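Local coordinates for protein glutathione S-transferase (Cupriavidus metallidurans, PDB 4MK3) that probably acts as a glutathione transferase, a dimeric enzyme that joins glutathione to electrophilic substrates, captured here with glutathione sulfinic acid bound, at residues A[53-57]-A[58-62]; A[129-132]-A[133-137]; A[146-149]-A[150-154]. All coordinates share one frame; numbering follows the deposited sequence.

Interaction 1. Residues A[53-57]-A[58-62]. With GSF (L-gamma-glutamyl-3-sulfino-L-alanylglycine), chain E.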
# COMPACT_ATOMS: atom_id res chain seq x y z
N GLU A 53 -11.80 6.39 -15.72
CA GLU A 53 -12.79 5.52 -15.11
C GLU A 53 -13.20 6.13 -13.78
O GLU A 53 -12.33 6.40 -12.95
CB GLU A 53 -12.15 4.14 -14.89
CG GLU A 53 -13.05 3.09 -14.29
CD GLU A 53 -14.25 2.75 -15.16
OE1 GLU A 53 -14.20 2.95 -16.41
OE2 GLU A 53 -15.27 2.32 -14.59
N ASN A 54 -14.49 6.40 -13.60
CA ASN A 54 -15.04 6.86 -12.31
C ASN A 54 -15.41 5.71 -11.39
O ASN A 54 -16.52 5.15 -11.47
CB ASN A 54 -16.25 7.76 -12.50
CG ASN A 54 -16.83 8.26 -11.19
OD1 ASN A 54 -16.23 8.10 -10.13
ND2 ASN A 54 -18.01 8.88 -11.26
N VAL A 55 -14.48 5.38 -10.51
CA VAL A 55 -14.62 4.23 -9.63
C VAL A 55 -15.72 4.40 -8.58
O VAL A 55 -16.11 3.43 -7.95
CB VAL A 55 -13.31 3.88 -8.93
CG1 VAL A 55 -12.27 3.48 -9.96
CG2 VAL A 55 -12.83 5.03 -8.09
N TRP A 56 -16.22 5.62 -8.41
CA TRP A 56 -17.29 5.87 -7.44
C TRP A 56 -18.68 5.80 -8.05
O TRP A 56 -19.68 5.89 -7.34
CB TRP A 56 -17.09 7.22 -6.75
CG TRP A 56 -15.81 7.24 -6.00
CD1 TRP A 56 -14.66 7.85 -6.37
CD2 TRP A 56 -15.54 6.59 -4.76
NE1 TRP A 56 -13.68 7.63 -5.43
CE2 TRP A 56 -14.20 6.85 -4.43
CE3 TRP A 56 -16.31 5.81 -3.88
CZ2 TRP A 56 -13.60 6.36 -3.27
CZ3 TRP A 56 -15.71 5.32 -2.73
CH2 TRP A 56 -14.37 5.60 -2.44
N SER A 57 -18.75 5.65 -9.38
CA SER A 57 -20.03 5.47 -10.05
C SER A 57 -20.55 4.05 -9.83
O SER A 57 -19.76 3.09 -9.84
CB SER A 57 -19.85 5.71 -11.54
OG SER A 57 -21.01 5.30 -12.24
N PRO A 58 -21.86 3.89 -9.62
CA PRO A 58 -22.36 2.52 -9.52
C PRO A 58 -22.23 1.76 -10.84
O PRO A 58 -22.37 0.54 -10.86
CB PRO A 58 -23.83 2.70 -9.12
CG PRO A 58 -24.18 4.04 -9.63
CD PRO A 58 -22.94 4.88 -9.47
N ASP A 59 -21.94 2.47 -11.93
CA ASP A 59 -21.76 1.85 -13.25
C ASP A 59 -20.30 1.55 -13.60
O ASP A 59 -19.98 1.21 -14.75
CB ASP A 59 -22.37 2.75 -14.32
CG ASP A 59 -23.86 2.65 -14.34
OD1 ASP A 59 -24.36 1.52 -14.20
OD2 ASP A 59 -24.53 3.70 -14.50
N THR A 60 -19.41 1.66 -12.63
CA THR A 60 -18.01 1.42 -12.92
C THR A 60 -17.77 -0.03 -13.33
O THR A 60 -18.41 -0.93 -12.81
CB THR A 60 -17.11 1.80 -11.73
OG1 THR A 60 -15.74 1.65 -12.10
CG2 THR A 60 -17.38 0.93 -10.50
N THR A 61 -16.83 -0.23 -14.24
CA THR A 61 -16.47 -1.57 -14.67
C THR A 61 -15.06 -1.92 -14.22
O THR A 61 -14.48 -2.87 -14.71
CB THR A 61 -16.55 -1.72 -16.20
OG1 THR A 61 -15.67 -0.77 -16.81
CG2 THR A 61 -17.97 -1.50 -16.69
N ILE A 62 -14.53 -1.15 -13.28
CA ILE A 62 -13.15 -1.37 -12.85
C ILE A 62 -12.94 -2.78 -12.27
O ILE A 62 -11.86 -3.35 -12.39
CB ILE A 62 -12.72 -0.29 -11.82
CG1 ILE A 62 -11.22 -0.39 -11.45
CG2 ILE A 62 -13.54 -0.39 -10.56
CD1 ILE A 62 -10.26 -0.17 -12.60
CB1 GSF E . -4.81 3.09 -3.63
CG1 GSF E . -5.57 3.60 -4.84
CD1 GSF E . -6.88 4.26 -4.47
OE1 GSF E . -7.36 4.22 -3.35
C1 GSF E . -2.75 2.50 -4.89
O11 GSF E . -2.94 2.57 -6.13
O12 GSF E . -1.65 2.88 -4.41
N1 GSF E . -3.26 1.39 -2.78
CA1 GSF E . -3.84 1.96 -3.99
N2 GSF E . -7.53 4.95 -5.48
CA2 GSF E . -8.79 5.56 -5.25
CB2 GSF E . -9.01 6.66 -6.23
SG2 GSF E . -8.12 8.13 -5.86
O1S GSF E . -8.84 9.23 -6.53
O2S GSF E . -6.72 7.99 -6.35
C2 GSF E . -9.91 4.60 -5.59
O2 GSF E . -9.90 3.97 -6.65
N3 GSF E . -10.95 4.48 -4.68
CA3 GSF E . -12.07 3.63 -4.99
C3 GSF E . -12.50 2.78 -3.79
O31 GSF E . -13.60 2.15 -3.86
O32 GSF E . -11.79 2.69 -2.76
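E53, with CG anti to its main-chain nitrogen (chi1 -179°) and a bend at chi2 (63°), brings OE2 to T60, which places its OG1 itself anti to N. The side chains cross at about a right angle. E53 OE2 accepts from T60 OG1 at 2.6 Å through its anti lone pair, and from T61 N at 3.0 Å, a donor lying 38° above the carboxylate plane. Two donors from different directions probably restrict rotation of the carboxylate. T60 OG1 accepts from I62 N at 3.3 Å, forming an ST turn. S57 OG receives D59 N at 3.0 Å, while S57 O receives T60 N and closes the type I turn S57-T60. The preceding type I turn, N54-S57, contains an Asx turn, with N54 OD1 accepting from W56 N. V55 CG1 leans on I62 CG2 at 4.1 Å, and V55 CG2 approaches O2 of the ligand at 3.4 Å. Ligand atom CA3 sits 3.5 Å above the plane of the W56 ring, offset toward its rim. The second turn, with the E53 and T60 bonds, holds the loop behind the first, which presents V55 and W56 to the glutathione site of the thioredoxin-like N-terminal domain.

Interaction 2. Residues A[129-132]-A[133-137]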
# COMPACT_ATOMS: atom_id res chain seq x y z
N ALA A 129 -9.95 11.47 4.68
CA ALA A 129 -10.53 12.72 5.17
C ALA A 129 -11.50 13.28 4.15
O ALA A 129 -12.55 13.80 4.53
CB ALA A 129 -9.43 13.71 5.47
N ARG A 130 -11.18 13.17 2.87
CA ARG A 130 -12.09 13.65 1.84
C ARG A 130 -13.35 12.77 1.73
O ARG A 130 -14.47 13.26 1.60
CB ARG A 130 -11.37 13.71 0.49
CG ARG A 130 -12.29 14.11 -0.66
CD ARG A 130 -11.50 14.52 -1.88
NE ARG A 130 -12.37 14.68 -3.05
CZ ARG A 130 -13.08 15.76 -3.32
NH1 ARG A 130 -13.06 16.80 -2.49
NH2 ARG A 130 -13.83 15.80 -4.41
N LEU A 131 -13.16 11.45 1.77
CA LEU A 131 -14.27 10.52 1.63
C LEU A 131 -15.26 10.62 2.80
O LEU A 131 -16.43 10.29 2.65
CB LEU A 131 -13.77 9.09 1.46
CG LEU A 131 -13.00 8.83 0.16
CD1 LEU A 131 -12.34 7.45 0.20
CD2 LEU A 131 -13.90 8.95 -1.04
N GLU A 132 -14.80 11.08 3.96
CA GLU A 132 -15.70 11.24 5.09
C GLU A 132 -16.83 12.20 4.72
O GLU A 132 -17.95 12.05 5.19
CB GLU A 132 -14.94 11.77 6.30
CG GLU A 132 -15.77 11.72 7.58
CD GLU A 132 -15.83 10.34 8.22
OE1 GLU A 132 -15.12 9.40 7.78
OE2 GLU A 132 -16.61 10.20 9.18
N VAL A 133 -16.52 13.16 3.86
CA VAL A 133 -17.49 14.14 3.40
C VAL A 133 -18.25 13.64 2.16
O VAL A 133 -19.47 13.71 2.11
CB VAL A 133 -16.79 15.47 3.09
CG1 VAL A 133 -17.74 16.46 2.43
CG2 VAL A 133 -16.20 16.05 4.37
N THR A 134 -17.52 13.13 1.18
CA THR A 134 -18.16 12.80 -0.10
C THR A 134 -19.00 11.52 -0.07
O THR A 134 -19.93 11.37 -0.86
CB THR A 134 -17.14 12.72 -1.24
OG1 THR A 134 -16.29 11.58 -1.05
CG2 THR A 134 -16.30 14.00 -1.30
N GLN A 135 -18.69 10.60 0.84
CA GLN A 135 -19.36 9.29 0.87
C GLN A 135 -20.25 9.06 2.09
O GLN A 135 -20.80 7.97 2.26
CB GLN A 135 -18.31 8.18 0.83
CG GLN A 135 -17.35 8.29 -0.33
CD GLN A 135 -18.04 8.28 -1.66
OE1 GLN A 135 -18.92 7.45 -1.92
NE2 GLN A 135 -17.68 9.23 -2.52
N ARG A 136 -20.42 10.09 2.92
CA ARG A 136 -21.25 9.97 4.11
C ARG A 136 -22.13 11.18 4.28
O ARG A 136 -21.69 12.30 4.03
CB ARG A 136 -20.38 9.87 5.36
CG ARG A 136 -19.53 8.64 5.42
CD ARG A 136 -18.59 8.70 6.59
NE ARG A 136 -17.70 7.54 6.61
CZ ARG A 136 -17.90 6.43 7.32
NH1 ARG A 136 -18.93 6.32 8.14
NH2 ARG A 136 -17.02 5.44 7.23
N LYS A 137 -23.36 10.95 4.71
CA LYS A 137 -24.24 12.02 5.17
C LYS A 137 -23.61 12.58 6.44
O LYS A 137 -22.89 11.86 7.13
CB LYS A 137 -25.63 11.47 5.47
CG LYS A 137 -26.72 11.98 4.55
CD LYS A 137 -26.46 11.63 3.10
CE LYS A 137 -27.56 12.18 2.19
NZ LYS A 137 -27.64 13.67 2.25
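E132 and R136 form the tight side of this helix end. The carboxylate and guanidinium planes lie 15° apart, but E132 OE1 stands well out of the guanidinium plane, 3.4 Å from R136 NE; the pair is a salt bridge of charges alone, without an N-H aimed at the oxygen. R136 CB presses on E132 O at 3.3 Å, and the chi2 bend of E132 (79°) turns its carboxylate beside R136 CD. E132 OE2 accepts from S142 N, while E132 OE1 and R136 NH2 make reciprocal salt bridges with R136 and E132 of the second subunit, whose W145 makes a cation-pi contact with R136. Replacing E132 by alanine removes the carboxylate, and is likely to leave R136 of both subunits without this anionic mate and S142 N without its acceptor. L131 CD2 touches T134 OG1 and Q135 CG, each at 3.6 Å, and Q135 NE2 donates to T134 OG1. The looser, solvent-facing side carries R130; T134 CG2 lies over the centre of one face of its guanidinium, 4.2 Å from R130 CZ. In the backbone, R130 O accepts from V133 N and T134 N, and Q135 N still reaches L131 O at 2.9 Å, although Q135 is the first residue to leave helical angles. Helix 106-134 ends with E132 against W145 and V146 of helix 143-164, and L131 against W145 of the second subunit.

Interaction 3. Residues A[146-149]-A[150-154]. With GSF (L-gamma-glutamyl-3-sulfino-L-alanylglycine), chain B.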
# COMPACT_ATOMS: atom_id res chain seq x y z
N VAL A 146 -11.62 11.97 11.48
CA VAL A 146 -11.02 12.94 10.57
C VAL A 146 -9.82 13.62 11.23
O VAL A 146 -8.83 13.87 10.57
CB VAL A 146 -12.04 13.99 10.09
CG1 VAL A 146 -11.36 15.10 9.32
CG2 VAL A 146 -13.10 13.32 9.22
N GLN A 147 -9.91 13.89 12.52
CA GLN A 147 -8.78 14.50 13.20
C GLN A 147 -7.58 13.55 13.20
O GLN A 147 -6.44 13.98 13.02
CB GLN A 147 -9.14 14.89 14.63
CG GLN A 147 -8.18 15.90 15.26
CD GLN A 147 -8.33 17.32 14.70
OE1 GLN A 147 -8.10 17.57 13.51
NE2 GLN A 147 -8.72 18.25 15.56
N ARG A 148 -7.82 12.27 13.40
CA ARG A 148 -6.75 11.28 13.33
C ARG A 148 -6.08 11.32 11.96
O ARG A 148 -4.85 11.35 11.83
CB ARG A 148 -7.31 9.87 13.60
CG ARG A 148 -6.24 8.79 13.68
CD ARG A 148 -6.84 7.40 13.92
NE ARG A 148 -5.79 6.43 14.23
CZ ARG A 148 -5.25 6.24 15.43
NH1 ARG A 148 -5.64 6.95 16.48
NH2 ARG A 148 -4.29 5.33 15.58
N GLN A 149 -6.88 11.29 10.91
CA GLN A 149 -6.30 11.31 9.59
C GLN A 149 -5.54 12.60 9.31
O GLN A 149 -4.45 12.57 8.71
CB GLN A 149 -7.36 11.06 8.51
CG GLN A 149 -8.16 9.74 8.70
CD GLN A 149 -7.29 8.49 8.86
OE1 GLN A 149 -7.62 7.57 9.63
NE2 GLN A 149 -6.21 8.43 8.15
N ARG A 150 -6.09 13.74 9.72
CA ARG A 150 -5.41 15.00 9.51
C ARG A 150 -4.11 15.06 10.31
O ARG A 150 -3.13 15.63 9.84
CB ARG A 150 -6.33 16.18 9.80
CG ARG A 150 -7.30 16.42 8.66
CD ARG A 150 -8.28 17.53 9.02
NE ARG A 150 -9.22 17.80 7.93
CZ ARG A 150 -9.05 18.74 7.00
NH1 ARG A 150 -7.98 19.52 7.01
NH2 ARG A 150 -9.96 18.90 6.05
N SER A 151 -4.07 14.44 11.48
CA SER A 151 -2.83 14.39 12.24
C SER A 151 -1.76 13.56 11.53
O SER A 151 -0.58 13.89 11.61
CB SER A 151 -3.07 13.85 13.65
OG SER A 151 -3.81 14.79 14.41
N LYS A 152 -2.15 12.50 10.81
CA LYS A 152 -1.19 11.70 10.08
C LYS A 152 -0.62 12.55 8.96
O LYS A 152 0.56 12.44 8.64
CB LYS A 152 -1.84 10.47 9.45
CG LYS A 152 -2.36 9.44 10.46
CD LYS A 152 -2.94 8.22 9.73
CE LYS A 152 -3.68 7.26 10.66
NZ LYS A 152 -2.77 6.74 11.72
N ILE A 153 -1.46 13.36 8.32
CA ILE A 153 -0.97 14.20 7.23
C ILE A 153 0.08 15.17 7.76
O ILE A 153 1.16 15.29 7.16
CB ILE A 153 -2.11 14.97 6.54
CG1 ILE A 153 -3.09 14.00 5.88
CG2 ILE A 153 -1.56 15.97 5.51
CD1 ILE A 153 -4.44 14.65 5.44
N ASP A 154 -0.21 15.82 8.88
CA ASP A 154 0.72 16.77 9.48
C ASP A 154 2.04 16.08 9.81
O ASP A 154 3.11 16.61 9.56
CB ASP A 154 0.15 17.37 10.73
CG ASP A 154 -0.96 18.37 10.46
OD1 ASP A 154 -1.11 18.83 9.31
OD2 ASP A 154 -1.68 18.68 11.42
CB1 GSF B . -1.03 -0.81 6.64
CG1 GSF B . -0.74 -1.13 8.10
CD1 GSF B . -1.91 -0.83 9.00
OE1 GSF B . -2.90 -0.22 8.64
C1 GSF B . 1.05 -1.83 5.76
O11 GSF B . 1.84 -2.14 6.70
O12 GSF B . 0.95 -2.60 4.77
N1 GSF B . -0.08 -0.09 4.50
CA1 GSF B . 0.25 -0.56 5.85
N2 GSF B . -1.82 -1.30 10.30
CA2 GSF B . -2.84 -1.02 11.26
CB2 GSF B . -2.83 -2.05 12.34
SG2 GSF B . -3.54 -3.58 11.87
O1S GSF B . -3.96 -4.24 13.13
O2S GSF B . -2.53 -4.38 11.12
C2 GSF B . -2.53 0.25 12.01
O2 GSF B . -1.41 0.44 12.48
N3 GSF B . -3.55 1.18 12.16
CA3 GSF B . -3.32 2.38 12.92
C3 GSF B . -3.90 3.62 12.25
O31 GSF B . -3.96 4.69 12.92
O32 GSF B . -4.31 3.59 11.07
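V146 and R150, one helical turn apart, run side by side in the same direction, and CG1 of V146 lies at the edge of the R150 guanidinium, in its plane and 3.7 Å from R150 NE. The side-chain contact is an apolar one, methyl to guanidinium edge; the charge pairs with D195, which forms a salt bridge with R150 NH1. The backbone link is R150 N to V146 O at 2.9 Å.

At Q147 the carbonyl oxygen is gripped twice by one residue: S151 N reaches it at 2.9 Å and S151 OG at 3.1 Å, from opposite faces of the carbonyl plane. The serine hydroxyl, on this exposed side of the helix, is therefore tied back to its own helix.

R148 departs from the helix with CG anti to its main-chain N (chi1 -175°) and stays extended to NE, carrying its guanidinium to the ligand bound by the second subunit. NE and NH2 both donate to ligand O31, each at 2.8 Å, in a two-pronged, edge-on approach. K152, bent only at chi4 (-59°), brings NZ to the same oxygen at 2.7 Å. The two cations thus converge on one carboxylate oxygen, whose negative charge probably draws them together. R148 NH2 also bonds V55 O, and K152 NZ bonds L68 O, both of the second subunit.

Q149 lies alongside K152, and its NE2, 3.6 Å from K152 CD, flanks the lysine's aliphatic stem. Q149 also packs on A125 and L128 of helix 106-134. Q149 O accepts from I153 N.

Residues i and i+4 on one helical face thereby complete the glycine-carboxylate end of a glutathione site built across the subunit interface of the dimer.

All three contacts are local and lie in series, so none encloses or crosses another. Interaction 1 folds the loop leaving strand 49-52 in the N-terminal domain. Interaction 2 closes the end of helix 106-134, and interaction 3 spans more than two turns of helix 143-164. Between domains, W56 CZ2 of interaction 1 packs on L131 CD2 of interaction 2 at 3.4 Å. Within the helical domain, E132 CG meets V146 CG2 at 3.5 Å and couples interactions 2 and 3. The nearest atoms of interactions 1 and 3 are about 13 Å apart within the chain, but in the dimer interaction 1 of one subunit meets interaction 3 of the other, through V55 and W56 against R148.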